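Local atomic coordinates of rhamnosidase B (Bacillus sp., PDB entry 2OKX), a protein that hydrolyses alpha-L-rhamnosidic bonds to release terminal L-rhamnose, as a glycoside hydrolase of family 78. Residues G62-W67 with M561-V566; N101-R106 with E572-V577; A685-P690 with V761-T766; I694-N699 with A747-I752. One frame throughout, in Å; residues are numbered along the deposited sequence.

Contact 1: residues G62-W67 with M561-V566; sequences GPVRSW and MEDTFV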
loop_
_atom_site.group_PDB
_atom_site.type_symbol
_atom_site.label_atom_id
_atom_site.label_comp_id
_atom_site.label_asym_id
_atom_site.label_seq_id
_atom_site.Cartn_x
_atom_site.Cartn_y
_atom_site.Cartn_z
ATOM N N GLY A 62 12.582 11.351 -1.373
ATOM C CA GLY A 62 11.331 12.083 -1.425
ATOM C C GLY A 62 10.858 12.259 -2.857
ATOM O O GLY A 62 11.286 11.524 -3.745
ATOM N N PRO A 63 9.917 13.181 -3.102
ATOM C CA PRO A 63 9.279 14.007 -2.075
ATOM C C PRO A 63 8.122 13.194 -1.497
ATOM O O PRO A 63 7.898 12.062 -1.916
ATOM C CB PRO A 63 8.788 15.208 -2.872
ATOM C CG PRO A 63 8.349 14.560 -4.161
ATOM C CD PRO A 63 9.499 13.605 -4.453
ATOM N N VAL A 64 7.398 13.751 -0.534
ATOM C CA VAL A 64 6.254 13.037 0.017
ATOM C C VAL A 64 5.209 13.042 -1.096
ATOM O O VAL A 64 5.313 13.837 -2.034
ATOM C CB VAL A 64 5.697 13.736 1.278
ATOM C CG1 VAL A 64 6.740 13.697 2.395
ATOM C CG2 VAL A 64 5.312 15.172 0.965
ATOM N N ARG A 65 4.215 12.164 -1.017
ATOM C CA ARG A 65 3.210 12.120 -2.074
ATOM C C ARG A 65 2.427 13.428 -2.128
ATOM O O ARG A 65 2.058 13.989 -1.092
ATOM C CB ARG A 65 2.279 10.916 -1.888
ATOM C CG ARG A 65 1.382 10.946 -0.661
ATOM C CD ARG A 65 0.862 9.538 -0.371
ATOM N NE ARG A 65 1.924 8.682 0.165
ATOM C CZ ARG A 65 1.883 7.354 0.193
ATOM N NH1 ARG A 65 0.830 6.711 -0.293
ATOM N NH2 ARG A 65 2.894 6.667 0.722
ATOM N N SER A 66 2.185 13.915 -3.343
ATOM C CA SER A 66 1.477 15.181 -3.533
ATOM C C SER A 66 0.491 15.206 -4.693
ATOM O O SER A 66 0.511 14.344 -5.570
ATOM C CB SER A 66 2.471 16.316 -3.819
ATOM O OG SER A 66 3.665 16.214 -3.075
ATOM N N TRP A 67 -0.380 16.212 -4.669
ATOM C CA TRP A 67 -1.294 16.463 -5.777
ATOM C C TRP A 67 -0.363 17.422 -6.525
ATOM O O TRP A 67 0.198 18.338 -5.917
ATOM C CB TRP A 67 -2.541 17.247 -5.345
ATOM C CG TRP A 67 -3.518 16.515 -4.480
ATOM C CD1 TRP A 67 -3.715 16.685 -3.137
ATOM C CD2 TRP A 67 -4.475 15.537 -4.905
ATOM N NE1 TRP A 67 -4.738 15.876 -2.703
ATOM C CE2 TRP A 67 -5.222 15.160 -3.765
ATOM C CE3 TRP A 67 -4.775 14.940 -6.138
ATOM C CZ2 TRP A 67 -6.251 14.216 -3.822
ATOM C CZ3 TRP A 67 -5.799 14.001 -6.195
ATOM C CH2 TRP A 67 -6.525 13.648 -5.040
ATOM N N MET A 561 2.934 3.356 8.455
ATOM C CA MET A 561 3.127 4.787 8.643
ATOM C C MET A 561 4.351 5.202 7.831
ATOM O O MET A 561 5.490 4.979 8.248
ATOM C CB MET A 561 3.331 5.124 10.127
ATOM C CG MET A 561 2.056 5.056 10.962
ATOM S SD MET A 561 2.312 5.278 12.747
ATOM C CE MET A 561 2.517 7.062 12.858
ATOM N N GLU A 562 4.105 5.767 6.651
ATOM C CA GLU A 562 5.172 6.244 5.771
ATOM C C GLU A 562 5.049 7.764 5.829
ATOM O O GLU A 562 4.917 8.327 6.913
ATOM C CB GLU A 562 4.943 5.749 4.336
ATOM C CG GLU A 562 4.870 4.228 4.202
ATOM C CD GLU A 562 4.751 3.758 2.760
ATOM O OE1 GLU A 562 4.632 2.532 2.552
ATOM O OE2 GLU A 562 4.774 4.605 1.836
ATOM N N ASP A 563 5.085 8.429 4.676
ATOM C CA ASP A 563 4.922 9.882 4.656
ATOM C C ASP A 563 3.446 10.163 4.951
ATOM O O ASP A 563 3.054 11.289 5.269
ATOM C CB ASP A 563 5.321 10.449 3.295
ATOM C CG ASP A 563 4.528 9.843 2.164
ATOM O OD1 ASP A 563 3.675 10.555 1.592
ATOM O OD2 ASP A 563 4.753 8.652 1.857
ATOM N N THR A 564 2.635 9.114 4.837
ATOM C CA THR A 564 1.206 9.168 5.134
ATOM C C THR A 564 0.874 7.790 5.688
ATOM O O THR A 564 1.694 6.874 5.602
ATOM C CB THR A 564 0.329 9.340 3.870
ATOM O OG1 THR A 564 0.499 8.198 3.019
ATOM C CG2 THR A 564 0.696 10.607 3.110
ATOM N N PHE A 565 -0.308 7.637 6.276
ATOM C CA PHE A 565 -0.710 6.317 6.740
ATOM C C PHE A 565 -0.940 5.570 5.429
ATOM O O PHE A 565 -1.257 6.195 4.415
ATOM C CB PHE A 565 -2.039 6.374 7.504
ATOM C CG PHE A 565 -1.923 6.931 8.893
ATOM C CD1 PHE A 565 -2.458 8.176 9.205
ATOM C CD2 PHE A 565 -1.290 6.202 9.894
ATOM C CE1 PHE A 565 -2.365 8.690 10.500
ATOM C CE2 PHE A 565 -1.190 6.705 11.193
ATOM C CZ PHE A 565 -1.730 7.954 11.495
ATOM N N VAL A 566 -0.764 4.255 5.428
ATOM C CA VAL A 566 -1.016 3.474 4.222
ATOM C C VAL A 566 -1.787 2.229 4.628
ATOM O O VAL A 566 -1.776 1.840 5.799
ATOM C CB VAL A 566 0.292 3.055 3.483
ATOM C CG1 VAL A 566 1.006 4.282 2.956
ATOM C CG2 VAL A 566 1.199 2.264 4.409
#

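Contact 2: residues N101-R106 with E572-V577; sequences NFYYLR and EQVFWV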
loop_
_atom_site.group_PDB
_atom_site.type_symbol
_atom_site.label_atom_id
_atom_site.label_comp_id
_atom_site.label_asym_id
_atom_site.label_seq_id
_atom_site.Cartn_x
_atom_site.Cartn_y
_atom_site.Cartn_z
ATOM N N ASN A 101 -0.520 6.477 -10.843
ATOM C CA ASN A 101 -0.828 5.374 -9.931
ATOM C C ASN A 101 -1.643 5.896 -8.742
ATOM O O ASN A 101 -2.166 7.010 -8.798
ATOM C CB ASN A 101 0.443 4.633 -9.465
ATOM C CG ASN A 101 1.462 5.542 -8.786
ATOM O OD1 ASN A 101 1.119 6.374 -7.946
ATOM N ND2 ASN A 101 2.733 5.359 -9.135
ATOM N N PHE A 102 -1.759 5.101 -7.682
ATOM C CA PHE A 102 -2.550 5.487 -6.509
ATOM C C PHE A 102 -1.885 6.484 -5.559
ATOM O O PHE A 102 -2.481 6.861 -4.549
ATOM C CB PHE A 102 -2.956 4.245 -5.704
ATOM C CG PHE A 102 -3.941 3.337 -6.401
ATOM C CD1 PHE A 102 -3.994 3.254 -7.790
ATOM C CD2 PHE A 102 -4.742 2.473 -5.653
ATOM C CE1 PHE A 102 -4.820 2.316 -8.426
ATOM C CE2 PHE A 102 -5.567 1.533 -6.274
ATOM C CZ PHE A 102 -5.604 1.452 -7.667
ATOM N N TYR A 103 -0.648 6.886 -5.845
ATOM C CA TYR A 103 0.033 7.869 -5.001
ATOM C C TYR A 103 0.896 8.831 -5.812
ATOM O O TYR A 103 1.820 9.462 -5.291
ATOM C CB TYR A 103 0.864 7.193 -3.887
ATOM C CG TYR A 103 1.796 6.057 -4.286
ATOM C CD1 TYR A 103 2.876 6.268 -5.149
ATOM C CD2 TYR A 103 1.641 4.783 -3.728
ATOM C CE1 TYR A 103 3.781 5.240 -5.440
ATOM C CE2 TYR A 103 2.539 3.752 -4.009
ATOM C CZ TYR A 103 3.608 3.988 -4.865
ATOM O OH TYR A 103 4.506 2.975 -5.128
ATOM N N TYR A 104 0.559 8.953 -7.092
ATOM C CA TYR A 104 1.275 9.828 -8.006
ATOM C C TYR A 104 0.437 10.104 -9.250
ATOM O O TYR A 104 -0.112 9.183 -9.851
ATOM C CB TYR A 104 2.608 9.188 -8.419
ATOM C CG TYR A 104 3.270 9.877 -9.596
ATOM C CD1 TYR A 104 3.142 9.368 -10.890
ATOM C CD2 TYR A 104 3.979 11.065 -9.423
ATOM C CE1 TYR A 104 3.703 10.032 -11.991
ATOM C CE2 TYR A 104 4.544 11.736 -10.510
ATOM C CZ TYR A 104 4.400 11.215 -11.790
ATOM O OH TYR A 104 4.948 11.884 -12.859
ATOM N N LEU A 105 0.328 11.376 -9.620
ATOM C CA LEU A 105 -0.419 11.756 -10.816
ATOM C C LEU A 105 0.606 12.174 -11.863
ATOM O O LEU A 105 1.429 13.059 -11.619
ATOM C CB LEU A 105 -1.388 12.907 -10.520
ATOM C CG LEU A 105 -2.645 12.537 -9.717
ATOM C CD1 LEU A 105 -2.289 12.311 -8.247
ATOM C CD2 LEU A 105 -3.665 13.657 -9.837
ATOM N N ARG A 106 0.563 11.524 -13.020
ATOM C CA ARG A 106 1.512 11.810 -14.088
ATOM C C ARG A 106 1.693 13.296 -14.382
ATOM O O ARG A 106 0.724 14.028 -14.596
ATOM C CB ARG A 106 1.105 11.099 -15.381
ATOM C CG ARG A 106 2.221 11.079 -16.417
ATOM C CD ARG A 106 1.758 10.629 -17.789
ATOM N NE ARG A 106 2.895 10.495 -18.697
ATOM C CZ ARG A 106 2.801 10.165 -19.981
ATOM N NH1 ARG A 106 1.612 9.934 -20.525
ATOM N NH2 ARG A 106 3.899 10.051 -20.716
ATOM N N GLU A 572 0.072 -2.369 -1.715
ATOM C CA GLU A 572 -0.258 -1.020 -2.163
ATOM C C GLU A 572 0.548 0.194 -1.690
ATOM O O GLU A 572 0.933 1.027 -2.517
ATOM C CB GLU A 572 -1.749 -0.777 -1.894
ATOM C CG GLU A 572 -2.607 -2.023 -2.147
ATOM C CD GLU A 572 -4.091 -1.723 -2.271
ATOM O OE1 GLU A 572 -4.899 -2.674 -2.178
ATOM O OE2 GLU A 572 -4.453 -0.548 -2.476
ATOM N N GLN A 573 0.795 0.310 -0.384
ATOM C CA GLN A 573 1.531 1.460 0.148
ATOM C C GLN A 573 0.737 2.727 -0.195
ATOM O O GLN A 573 1.307 3.794 -0.447
ATOM C CB GLN A 573 2.936 1.534 -0.466
ATOM C CG GLN A 573 3.877 0.410 -0.023
ATOM C CD GLN A 573 5.130 0.302 -0.886
ATOM O OE1 GLN A 573 5.673 1.306 -1.347
ATOM N NE2 GLN A 573 5.601 -0.925 -1.089
ATOM N N VAL A 574 -0.586 2.586 -0.191
ATOM C CA VAL A 574 -1.504 3.676 -0.520
ATOM C C VAL A 574 -2.209 4.282 0.691
ATOM O O VAL A 574 -2.617 3.567 1.607
ATOM C CB VAL A 574 -2.596 3.179 -1.507
ATOM C CG1 VAL A 574 -3.662 4.255 -1.713
ATOM C CG2 VAL A 574 -1.959 2.814 -2.842
ATOM N N PHE A 575 -2.355 5.604 0.688
ATOM C CA PHE A 575 -3.058 6.263 1.772
ATOM C C PHE A 575 -4.559 6.129 1.529
ATOM O O PHE A 575 -5.159 6.926 0.799
ATOM C CB PHE A 575 -2.666 7.746 1.868
ATOM C CG PHE A 575 -3.605 8.577 2.714
ATOM C CD1 PHE A 575 -4.276 8.021 3.803
ATOM C CD2 PHE A 575 -3.820 9.919 2.413
ATOM C CE1 PHE A 575 -5.149 8.793 4.578
ATOM C CE2 PHE A 575 -4.688 10.700 3.179
ATOM C CZ PHE A 575 -5.355 10.134 4.262
ATOM N N TRP A 576 -5.151 5.098 2.121
ATOM C CA TRP A 576 -6.582 4.881 2.009
ATOM C C TRP A 576 -7.208 5.607 3.191
ATOM O O TRP A 576 -6.826 5.394 4.343
ATOM C CB TRP A 576 -6.914 3.392 2.057
ATOM C CG TRP A 576 -6.747 2.691 0.737
ATOM C CD1 TRP A 576 -5.619 2.085 0.256
ATOM C CD2 TRP A 576 -7.770 2.468 -0.240
ATOM N NE1 TRP A 576 -5.884 1.484 -0.958
ATOM C CE2 TRP A 576 -7.197 1.704 -1.281
ATOM C CE3 TRP A 576 -9.121 2.833 -0.332
ATOM C CZ2 TRP A 576 -7.931 1.294 -2.401
ATOM C CZ3 TRP A 576 -9.851 2.425 -1.448
ATOM C CH2 TRP A 576 -9.253 1.662 -2.465
ATOM N N VAL A 577 -8.167 6.475 2.892
ATOM C CA VAL A 577 -8.826 7.286 3.904
ATOM C C VAL A 577 -9.532 6.502 5.003
ATOM O O VAL A 577 -9.342 6.781 6.187
ATOM C CB VAL A 577 -9.823 8.247 3.235
ATOM C CG1 VAL A 577 -10.483 9.143 4.278
ATOM C CG2 VAL A 577 -9.087 9.084 2.193
HETATM O O HOH W 1 -1.725 7.407 -1.740
#

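Contact 3: residues A685-P690 with V761-T766; sequences APIDQP and VYSMQT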
loop_
_atom_site.group_PDB
_atom_site.type_symbol
_atom_site.label_atom_id
_atom_site.label_comp_id
_atom_site.label_asym_id
_atom_site.label_seq_id
_atom_site.Cartn_x
_atom_site.Cartn_y
_atom_site.Cartn_z
ATOM N N ALA A 685 -17.222 -9.004 3.347
ATOM C CA ALA A 685 -18.089 -10.108 3.736
ATOM C C ALA A 685 -19.335 -10.082 2.856
ATOM O O ALA A 685 -19.627 -9.069 2.225
ATOM C CB ALA A 685 -18.476 -9.973 5.202
ATOM N N PRO A 686 -20.084 -11.199 2.813
ATOM C CA PRO A 686 -21.311 -11.362 2.022
ATOM C C PRO A 686 -22.451 -10.404 2.369
ATOM O O PRO A 686 -23.620 -10.787 2.314
ATOM C CB PRO A 686 -21.702 -12.816 2.285
ATOM C CG PRO A 686 -20.399 -13.476 2.570
ATOM C CD PRO A 686 -19.723 -12.470 3.461
ATOM N N ILE A 687 -22.113 -9.173 2.738
ATOM C CA ILE A 687 -23.120 -8.168 3.066
ATOM C C ILE A 687 -23.839 -7.793 1.775
ATOM O O ILE A 687 -23.207 -7.676 0.725
ATOM C CB ILE A 687 -22.474 -6.880 3.638
ATOM C CG1 ILE A 687 -21.875 -7.155 5.016
ATOM C CG2 ILE A 687 -23.506 -5.760 3.711
ATOM C CD1 ILE A 687 -21.124 -5.973 5.591
ATOM N N ASP A 688 -25.154 -7.610 1.842
ATOM C CA ASP A 688 -25.895 -7.227 0.648
ATOM C C ASP A 688 -25.722 -5.719 0.505
ATOM O O ASP A 688 -26.581 -4.928 0.900
ATOM C CB ASP A 688 -27.373 -7.612 0.782
ATOM C CG ASP A 688 -28.100 -7.611 -0.554
ATOM O OD1 ASP A 688 -27.428 -7.723 -1.602
ATOM O OD2 ASP A 688 -29.345 -7.514 -0.556
ATOM N N GLN A 689 -24.578 -5.333 -0.051
ATOM C CA GLN A 689 -24.235 -3.931 -0.242
ATOM C C GLN A 689 -23.975 -3.675 -1.724
ATOM O O GLN A 689 -22.846 -3.405 -2.136
ATOM C CB GLN A 689 -22.994 -3.596 0.602
ATOM C CG GLN A 689 -21.773 -4.455 0.283
ATOM C CD GLN A 689 -20.688 -4.383 1.349
ATOM O OE1 GLN A 689 -20.486 -3.347 1.985
ATOM N NE2 GLN A 689 -19.970 -5.489 1.537
ATOM N N PRO A 690 -25.030 -3.751 -2.549
ATOM C CA PRO A 690 -24.911 -3.532 -3.994
ATOM C C PRO A 690 -24.545 -2.098 -4.354
ATOM O O PRO A 690 -24.835 -1.165 -3.607
ATOM C CB PRO A 690 -26.293 -3.917 -4.506
ATOM C CG PRO A 690 -27.183 -3.433 -3.397
ATOM C CD PRO A 690 -26.444 -3.918 -2.162
ATOM N N VAL A 761 -31.161 -10.245 3.352
ATOM C CA VAL A 761 -29.879 -10.579 3.956
ATOM C C VAL A 761 -29.664 -9.758 5.228
ATOM O O VAL A 761 -29.839 -8.540 5.230
ATOM C CB VAL A 761 -28.715 -10.311 2.966
ATOM C CG1 VAL A 761 -27.375 -10.605 3.631
ATOM C CG2 VAL A 761 -28.886 -11.173 1.722
ATOM N N TYR A 762 -29.292 -10.437 6.308
ATOM C CA TYR A 762 -29.045 -9.781 7.587
ATOM C C TYR A 762 -27.609 -10.028 8.034
ATOM O O TYR A 762 -27.126 -11.162 8.021
ATOM C CB TYR A 762 -30.023 -10.306 8.635
ATOM C CG TYR A 762 -31.457 -9.958 8.317
ATOM C CD1 TYR A 762 -31.972 -8.699 8.622
ATOM C CD2 TYR A 762 -32.285 -10.867 7.659
ATOM C CE1 TYR A 762 -33.276 -8.350 8.281
ATOM C CE2 TYR A 762 -33.593 -10.529 7.308
ATOM C CZ TYR A 762 -34.080 -9.270 7.622
ATOM O OH TYR A 762 -35.366 -8.927 7.270
ATOM N N SER A 763 -26.929 -8.958 8.434
ATOM C CA SER A 763 -25.540 -9.066 8.859
ATOM C C SER A 763 -25.281 -8.423 10.213
ATOM O O SER A 763 -25.999 -7.520 10.638
ATOM C CB SER A 763 -24.633 -8.410 7.819
ATOM O OG SER A 763 -24.913 -7.023 7.725
ATOM N N MET A 764 -24.248 -8.904 10.893
ATOM C CA MET A 764 -23.868 -8.349 12.185
ATOM C C MET A 764 -23.398 -6.920 11.961
ATOM O O MET A 764 -23.645 -6.036 12.783
ATOM C CB MET A 764 -22.731 -9.161 12.799
ATOM C CG MET A 764 -23.182 -10.419 13.507
ATOM S SD MET A 764 -24.288 -9.994 14.866
ATOM C CE MET A 764 -23.181 -9.052 15.919
ATOM N N GLN A 765 -22.724 -6.708 10.832
ATOM C CA GLN A 765 -22.186 -5.403 10.472
ATOM C C GLN A 765 -23.211 -4.275 10.545
ATOM O O GLN A 765 -22.998 -3.266 11.219
ATOM C CB GLN A 765 -21.582 -5.450 9.060
ATOM C CG GLN A 765 -20.276 -6.248 8.925
ATOM C CD GLN A 765 -20.482 -7.737 8.690
ATOM O OE1 GLN A 765 -19.553 -8.444 8.290
ATOM N NE2 GLN A 765 -21.692 -8.222 8.939
ATOM N N THR A 766 -24.323 -4.439 9.839
ATOM C CA THR A 766 -25.355 -3.413 9.826
ATOM C C THR A 766 -25.903 -3.123 11.217
ATOM O O THR A 766 -26.165 -1.972 11.555
ATOM C CB THR A 766 -26.512 -3.812 8.894
ATOM O OG1 THR A 766 -26.007 -3.954 7.558
ATOM C CG2 THR A 766 -27.604 -2.744 8.907
#

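Contact 4: residues I694-N699 with A747-I752; sequences IVTHQN and AYIDCI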
loop_
_atom_site.group_PDB
_atom_site.type_symbol
_atom_site.label_atom_id
_atom_site.label_comp_id
_atom_site.label_asym_id
_atom_site.label_seq_id
_atom_site.Cartn_x
_atom_site.Cartn_y
_atom_site.Cartn_z
ATOM N N ILE A 694 -30.119 1.909 -1.976
ATOM C CA ILE A 694 -30.070 2.203 -0.547
ATOM C C ILE A 694 -29.374 1.157 0.318
ATOM O O ILE A 694 -29.961 0.132 0.666
ATOM C CB ILE A 694 -31.499 2.415 0.008
ATOM C CG1 ILE A 694 -32.249 3.424 -0.862
ATOM C CG2 ILE A 694 -31.435 2.924 1.439
ATOM C CD1 ILE A 694 -33.698 3.617 -0.462
ATOM N N VAL A 695 -28.121 1.428 0.671
ATOM C CA VAL A 695 -27.359 0.519 1.518
ATOM C C VAL A 695 -27.448 1.055 2.946
ATOM O O VAL A 695 -27.036 2.181 3.229
ATOM C CB VAL A 695 -25.887 0.441 1.065
ATOM C CG1 VAL A 695 -25.125 -0.549 1.934
ATOM C CG2 VAL A 695 -25.825 0.019 -0.402
ATOM N N THR A 696 -27.987 0.239 3.843
ATOM C CA THR A 696 -28.190 0.645 5.227
ATOM C C THR A 696 -26.970 1.155 5.990
ATOM O O THR A 696 -27.014 2.247 6.554
ATOM C CB THR A 696 -28.847 -0.493 6.040
ATOM O OG1 THR A 696 -30.038 -0.931 5.370
ATOM C CG2 THR A 696 -29.232 -0.004 7.434
ATOM N N HIS A 697 -25.875 0.396 6.005
ATOM C CA HIS A 697 -24.710 0.847 6.764
ATOM C C HIS A 697 -24.231 2.269 6.461
ATOM O O HIS A 697 -23.941 3.022 7.390
ATOM C CB HIS A 697 -23.547 -0.162 6.663
ATOM C CG HIS A 697 -23.026 -0.385 5.277
ATOM N ND1 HIS A 697 -22.530 0.632 4.490
ATOM C CD2 HIS A 697 -22.869 -1.523 4.561
ATOM C CE1 HIS A 697 -22.087 0.129 3.352
ATOM N NE2 HIS A 697 -22.281 -1.176 3.369
ATOM N N GLN A 698 -24.158 2.663 5.191
ATOM C CA GLN A 698 -23.708 4.024 4.898
ATOM C C GLN A 698 -24.777 5.070 5.207
ATOM O O GLN A 698 -24.474 6.247 5.392
ATOM C CB GLN A 698 -23.220 4.160 3.449
ATOM C CG GLN A 698 -24.123 3.580 2.373
ATOM C CD GLN A 698 -23.495 3.709 0.992
ATOM O OE1 GLN A 698 -22.312 3.421 0.812
ATOM N NE2 GLN A 698 -24.284 4.135 0.012
ATOM N N ASN A 699 -26.032 4.642 5.266
ATOM C CA ASN A 699 -27.108 5.565 5.605
ATOM C C ASN A 699 -26.939 5.904 7.085
ATOM O O ASN A 699 -27.075 7.056 7.495
ATOM C CB ASN A 699 -28.467 4.909 5.357
ATOM C CG ASN A 699 -29.047 5.272 4.005
ATOM O OD1 ASN A 699 -29.687 6.316 3.852
ATOM N ND2 ASN A 699 -28.812 4.423 3.009
ATOM N N ALA A 747 -34.326 -6.515 13.312
ATOM C CA ALA A 747 -32.990 -6.088 12.910
ATOM C C ALA A 747 -33.111 -5.291 11.620
ATOM O O ALA A 747 -34.111 -5.403 10.908
ATOM C CB ALA A 747 -32.097 -7.302 12.689
ATOM N N TYR A 748 -32.100 -4.483 11.318
ATOM C CA TYR A 748 -32.120 -3.685 10.100
ATOM C C TYR A 748 -31.685 -4.524 8.908
ATOM O O TYR A 748 -30.783 -5.359 9.021
ATOM C CB TYR A 748 -31.194 -2.473 10.224
ATOM C CG TYR A 748 -31.531 -1.551 11.369
ATOM C CD1 TYR A 748 -31.132 -1.848 12.672
ATOM C CD2 TYR A 748 -32.253 -0.378 11.150
ATOM C CE1 TYR A 748 -31.440 -0.996 13.729
ATOM C CE2 TYR A 748 -32.568 0.479 12.198
ATOM C CZ TYR A 748 -32.159 0.165 13.484
ATOM O OH TYR A 748 -32.466 1.016 14.521
ATOM N N ILE A 749 -32.332 -4.301 7.767
ATOM C CA ILE A 749 -32.006 -5.029 6.547
ATOM C C ILE A 749 -30.748 -4.418 5.938
ATOM O O ILE A 749 -30.490 -3.226 6.102
ATOM C CB ILE A 749 -33.154 -4.944 5.519
ATOM C CG1 ILE A 749 -33.365 -3.493 5.087
ATOM C CG2 ILE A 749 -34.432 -5.507 6.125
ATOM C CD1 ILE A 749 -34.415 -3.319 3.999
ATOM N N ASP A 750 -29.965 -5.231 5.239
ATOM C CA ASP A 750 -28.739 -4.741 4.624
ATOM C C ASP A 750 -28.968 -3.626 3.617
ATOM O O ASP A 750 -28.186 -2.676 3.556
ATOM C CB ASP A 750 -27.979 -5.885 3.952
ATOM C CG ASP A 750 -26.965 -6.529 4.875
ATOM O OD1 ASP A 750 -26.876 -6.113 6.052
ATOM O OD2 ASP A 750 -26.252 -7.450 4.422
ATOM N N CYS A 751 -30.037 -3.728 2.831
ATOM C CA CYS A 751 -30.301 -2.701 1.833
ATOM C C CYS A 751 -31.645 -2.829 1.130
ATOM O O CYS A 751 -32.443 -3.727 1.408
ATOM C CB CYS A 751 -29.216 -2.740 0.758
ATOM S SG CYS A 751 -29.362 -4.185 -0.337
ATOM N N ILE A 752 -31.862 -1.896 0.211
ATOM C CA ILE A 752 -33.041 -1.850 -0.640
ATOM C C ILE A 752 -32.436 -1.710 -2.032
ATOM O O ILE A 752 -31.792 -0.706 -2.341
ATOM C CB ILE A 752 -33.934 -0.620 -0.358
ATOM C CG1 ILE A 752 -34.598 -0.755 1.013
ATOM C CG2 ILE A 752 -35.000 -0.495 -1.445
ATOM C CD1 ILE A 752 -35.537 0.391 1.353
HETATM O O HOH W 2 -25.926 -2.274 5.187
#

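Contact 1: residues G62-W67 with M561-V566
R65 reaches across to D563 and E562 in a buried salt-bridge network. It joins the N-terminal beta domain, through the loop after strand 57-62, to the alpha-barrel glycosidase domain, through the loop between helices 544-559 and 577-590. R65 N donates to D563 OD1 at 3.1 Å. With chi1 at 67°, the side chain comes alongside the same oxygen, R65 CB 3.8 Å and R65 CG 3.2 Å from D563 OD1. R65 CD packs against T564 CG2 at 3.6 Å. R65 NE then donates to D563 OD1 (2.9 Å) and R65 NH2 to D563 OD2 (2.9 Å), a side-on grip with the planes 28° apart. R65 NH2 also forms a salt bridge with E562 OE2 at 3.0 Å. R65 NH1 hydrogen-bonds to Q573 O. A methionine here would probably leave E562 and D563 without their shared guanidinium, although D563 would keep R599 and the backbone bond. T564 OG1 sits 3.2 Å above the guanidinium plane of R65, over its centre.

Contact 2: residues N101-R106 with E572-V577
F102 lays its CB against the CG2 methyl of V574, 3.4 Å away. The start of its ring leans on the same methyl, with F102 CD2 at 4.0 Å from V574 CG2. With chi1 at 173°, V574 turns CG2 to the side of its own N, and this methyl meets F102. Y103 follows with a different approach. Its ring turns an edge to E572 O, which lies near the ring plane, 3.5 Å from Y103 CE2. Y103 CD2 is 3.4 Å from Q573 O. At its far end, Y103 OH bonds to Q148. A water joins the two backbones, donating to F102 O (3.0 Å) and accepting from F575 N (3.1 Å). The turn that presents both aromatic residues is an Asx turn, in which N101 OD1 accepts from Y103 N at 2.8 Å. On the other segment, E572 OE2 takes the indole NE1-H of W576 at 2.9 Å. E572 OE1 pairs with R858 and bonds to a glycerol, probably from the crystallisation liquor. The contact is buried. It sets the loop between strands 87-96 and 110-117 of the N-terminal domain against the loop that leads from helix 544-559 to helix 577-590 of the alpha barrel.

Contact 3: residues A685-P690 with V761-T766
This is a partly buried packing contact, carried by carbon atoms, in which I687 and D688 of the loop before strand 694-695 meet V761 in the lead-in to helix 764-772 and Q765 in its first turn. Both segments belong to the six-hairpin glycosidase domain. D688 is the centre of an inverse gamma turn, and S763 is the N-cap of the helix. S763 OG accepts a weak capping bond from T766 N (3.4 Å) and also bonds to D750. I687 supplies the main packing. Its CG1 lies beside the backbone N (chi1 -69°) and its chain then runs straight on, bringing I687 CD1 to 3.5 Å from both CB and CG of Q765. I687 CG1 also passes 4.1 Å from S763 OG. A glycine in place of Q765 would probably open a gap beside I687 CD1, which would lose both of these carbon neighbours. Further along, P686 O is 4.0 Å from V761 CG1, and D688 CB meets V761 CB at 3.7 Å.

Contact 4: residues I694-N699 with A747-I752
I694 pairs with I752 through two backbone bonds, from I694 N to I752 O (3.1 Å) and from I752 N to I694 O (2.8 Å). The two isoleucine side chains lie side by side and point the same way, with I694 CB 3.9 Å from I752 CB. V695 comes next, opposite C751 in a non-hydrogen-bonded antiparallel pair, and V695 CA is 3.8 Å from C751 CB. Here 694-695 is an outer strand and 747-752 the middle one of a small three-stranded antiparallel sheet in the six-hairpin domain, completed by strand 741-742. V695 is also the N-cap of helix 696-715, so strand passes straight into helix. T696 N still donates to D750 O, at 2.9 Å. T696 OG1 lies beside its backbone N (chi1 -53°) and donates to I749 O. That bond is modelled very short, and its exact length is doubtful. H697 N reaches D750 O through a water, and V695 CG1 covers part of one face of the H697 ring. N699 turns back into its own segment, where N699 ND2 donates to V695 O at 2.9 Å.

Contacts 1 and 2 lie near the centre of the chain and join the same two domains, the N-terminal beta domain and the alpha barrel. Their barrel segments share the loop between helices 544-559 and 577-590, and R65 NH1 bonds to Q573 O between them. Contacts 3 and 4 lie 26 to 30 Å from the centre of the chain, within the glycosidase domain. Contact 4 is nested in the loop closed by contact 3, and D750 connects them. Contact 1 is ionic, contact 2 mixes apolar packing with a water bridge, contact 3 is mostly carbon packing, and contact 4 is built on backbone pairing. Contacts 1, 2 and 4 are buried, whereas contact 3 is partly buried.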